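Side-chain contact in diguanylate cyclase (Xanthomonas campestris pv. campestris, PDB 5H5O), which binds cyclic GMP through its cyclic nucleotide-binding domain, the part present here, and probably makes cyclic di-GMP from two GTP molecules through its GGDEF domain: residues Lys58-Gly61 and Pro62-Phe66. Residues are numbered along the deposited sequence; the frame is centred on the assembly and turned at random.
With PCG (cyclic guanosine monophosphate), chain C.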
loop_
_atom_site.group_PDB
_atom_site.type_symbol
_atom_site.label_atom_id
_atom_site.label_comp_id
_atom_site.label_asym_id
_atom_site.label_seq_id
_atom_site.Cartn_x
_atom_site.Cartn_y
_atom_site.Cartn_z
ATOM N N LYS A 58 14.242 14.491 2.908
ATOM C CA LYS A 58 12.862 14.721 3.319
ATOM C C LYS A 58 12.818 15.013 4.805
ATOM O O LYS A 58 13.494 14.355 5.599
ATOM C CB LYS A 58 11.968 13.527 2.996
ATOM C CG LYS A 58 11.467 13.488 1.574
ATOM C CD LYS A 58 10.421 12.389 1.410
ATOM C CE LYS A 58 9.870 12.341 -0.010
ATOM N NZ LYS A 58 8.949 11.179 -0.219
ATOM N N HIS A 59 12.014 16.005 5.168
ATOM C CA HIS A 59 11.931 16.490 6.542
ATOM C C HIS A 59 10.554 16.191 7.080
ATOM O O HIS A 59 9.545 16.635 6.520
ATOM C CB HIS A 59 12.201 17.993 6.560
ATOM C CG HIS A 59 13.453 18.366 5.837
ATOM N ND1 HIS A 59 14.708 18.134 6.363
ATOM C CD2 HIS A 59 13.654 18.904 4.611
ATOM C CE1 HIS A 59 15.624 18.539 5.502
ATOM N NE2 HIS A 59 15.010 19.011 4.431
ATOM N N LEU A 60 10.504 15.408 8.152
ATOM C CA LEU A 60 9.212 14.992 8.697
ATOM C C LEU A 60 8.999 15.610 10.067
ATOM O O LEU A 60 9.766 15.350 11.006
ATOM C CB LEU A 60 9.097 13.458 8.753
ATOM C CG LEU A 60 8.714 12.744 7.444
ATOM C CD1 LEU A 60 9.710 12.988 6.304
ATOM C CD2 LEU A 60 8.559 11.249 7.687
ATOM N N GLY A 61 7.967 16.448 10.169
ATOM C CA GLY A 61 7.610 17.068 11.438
ATOM C C GLY A 61 6.430 16.384 12.121
ATOM O O GLY A 61 5.915 15.387 11.617
ATOM N N PRO A 62 5.989 16.932 13.264
ATOM C CA PRO A 62 4.978 16.324 14.137
ATOM C C PRO A 62 3.755 15.775 13.399
ATOM O O PRO A 62 3.194 16.439 12.533
ATOM C CB PRO A 62 4.588 17.487 15.048
ATOM C CG PRO A 62 5.904 18.259 15.209
ATOM C CD PRO A 62 6.594 18.143 13.873
ATOM N N GLY A 63 3.346 14.559 13.736
ATOM C CA GLY A 63 2.202 13.965 13.063
ATOM C C GLY A 63 2.515 13.214 11.773
ATOM O O GLY A 63 1.641 12.523 11.220
ATOM N N GLU A 64 3.749 13.323 11.282
ATOM C CA GLU A 64 4.135 12.564 10.093
ATOM C C GLU A 64 4.707 11.197 10.456
ATOM O O GLU A 64 5.376 11.044 11.485
ATOM C CB GLU A 64 5.111 13.358 9.218
ATOM C CG GLU A 64 4.461 14.514 8.457
ATOM C CD GLU A 64 5.486 15.389 7.738
ATOM O OE1 GLU A 64 5.930 15.001 6.639
ATOM O OE2 GLU A 64 5.861 16.455 8.278
ATOM N N PHE A 65 4.443 10.209 9.607
ATOM C CA PHE A 65 4.849 8.835 9.875
ATOM C C PHE A 65 5.792 8.299 8.813
ATOM O O PHE A 65 5.835 8.805 7.699
ATOM C CB PHE A 65 3.623 7.935 9.992
ATOM C CG PHE A 65 2.913 7.705 8.690
ATOM C CD1 PHE A 65 3.281 6.649 7.856
ATOM C CD2 PHE A 65 1.866 8.524 8.303
ATOM C CE1 PHE A 65 2.627 6.428 6.653
ATOM C CE2 PHE A 65 1.196 8.299 7.103
ATOM C CZ PHE A 65 1.585 7.247 6.276
ATOM N N PHE A 66 6.568 7.293 9.176
ATOM C CA PHE A 66 7.542 6.716 8.253
ATOM C C PHE A 66 7.946 5.361 8.772
ATOM O O PHE A 66 7.763 5.070 9.952
ATOM C CB PHE A 66 8.779 7.612 8.120
ATOM C CG PHE A 66 9.529 7.846 9.423
ATOM C CD1 PHE A 66 10.663 7.107 9.737
ATOM C CD2 PHE A 66 9.120 8.826 10.310
ATOM C CE1 PHE A 66 11.377 7.338 10.922
ATOM C CE2 PHE A 66 9.827 9.064 11.504
ATOM C CZ PHE A 66 10.950 8.332 11.807
HETATM P PA PCG C . 11.255 2.458 5.345
HETATM O O1A PCG C . 10.961 1.686 6.587
HETATM O O2A PCG C . 11.703 2.019 3.986
HETATM O "O5'" PCG C . 12.056 3.321 5.911
HETATM C "C5'" PCG C . 12.387 4.469 5.124
HETATM C "C4'" PCG C . 11.060 5.153 4.933
HETATM O "O4'" PCG C . 10.941 6.325 4.169
HETATM C "C3'" PCG C . 10.037 4.225 4.356
HETATM O "O3'" PCG C . 9.934 3.046 5.198
HETATM C "C2'" PCG C . 8.867 5.163 4.253
HETATM O "O2'" PCG C . 7.985 5.211 5.378
HETATM C "C1'" PCG C . 9.536 6.538 4.094
HETATM N N9 PCG C . 9.555 7.356 2.836
HETATM C C8 PCG C . 9.285 8.665 2.777
HETATM N N7 PCG C . 9.372 9.133 1.520
HETATM C C5 PCG C . 9.704 8.124 0.735
HETATM C C6 PCG C . 9.954 7.934 -0.718
HETATM O O6 PCG C . 9.857 8.900 -1.482
HETATM N N1 PCG C . 10.282 6.693 -1.174
HETATM C C2 PCG C . 10.391 5.627 -0.345
HETATM N N2 PCG C . 10.720 4.423 -0.858
HETATM N N3 PCG C . 10.173 5.730 1.019
HETATM C C4 PCG C . 9.833 6.931 1.591
#
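L60 reaches E64 and F66 across the turn, whereas K58, two residues earlier on strand 58-60, serves the ligand. The K58 chain is extended beyond CG, which carries NZ to the guanine base: it donates to N7 of cyclic GMP at 2.7 Å and to O6 at 2.8 Å, one ammonium nitrogen shared between two acceptors. At L60, CG, the branch point, lies 3.7 Å from E64 OE1, while the CD2 methyl meets F66 CD2 at 3.6 Å, obliquely to the ring. F66 also lines the nucleotide pocket at the ribose, its CA 3.3 Å from O2' of cyclic GMP. In the cupin-like beta-roll of cyclic nucleotide-binding domains, this turn joins strand 58-60, outermost in one four-stranded antiparallel sheet of the chain, to strand 65-66, outermost in the other. G61 opens a type II beta turn, closed by E64 N donating to G61 O at 3.0 Å; at the positive phi of G63 (87°) a CB would be jammed against the preceding carbonyl O, which calls for glycine. The E64 chain, extended beyond CG, runs toward G61, and G61 N donates to its OE2 at 2.8 Å (N-H...O 152°), approaching from above the carboxylate plane, 59° out of it.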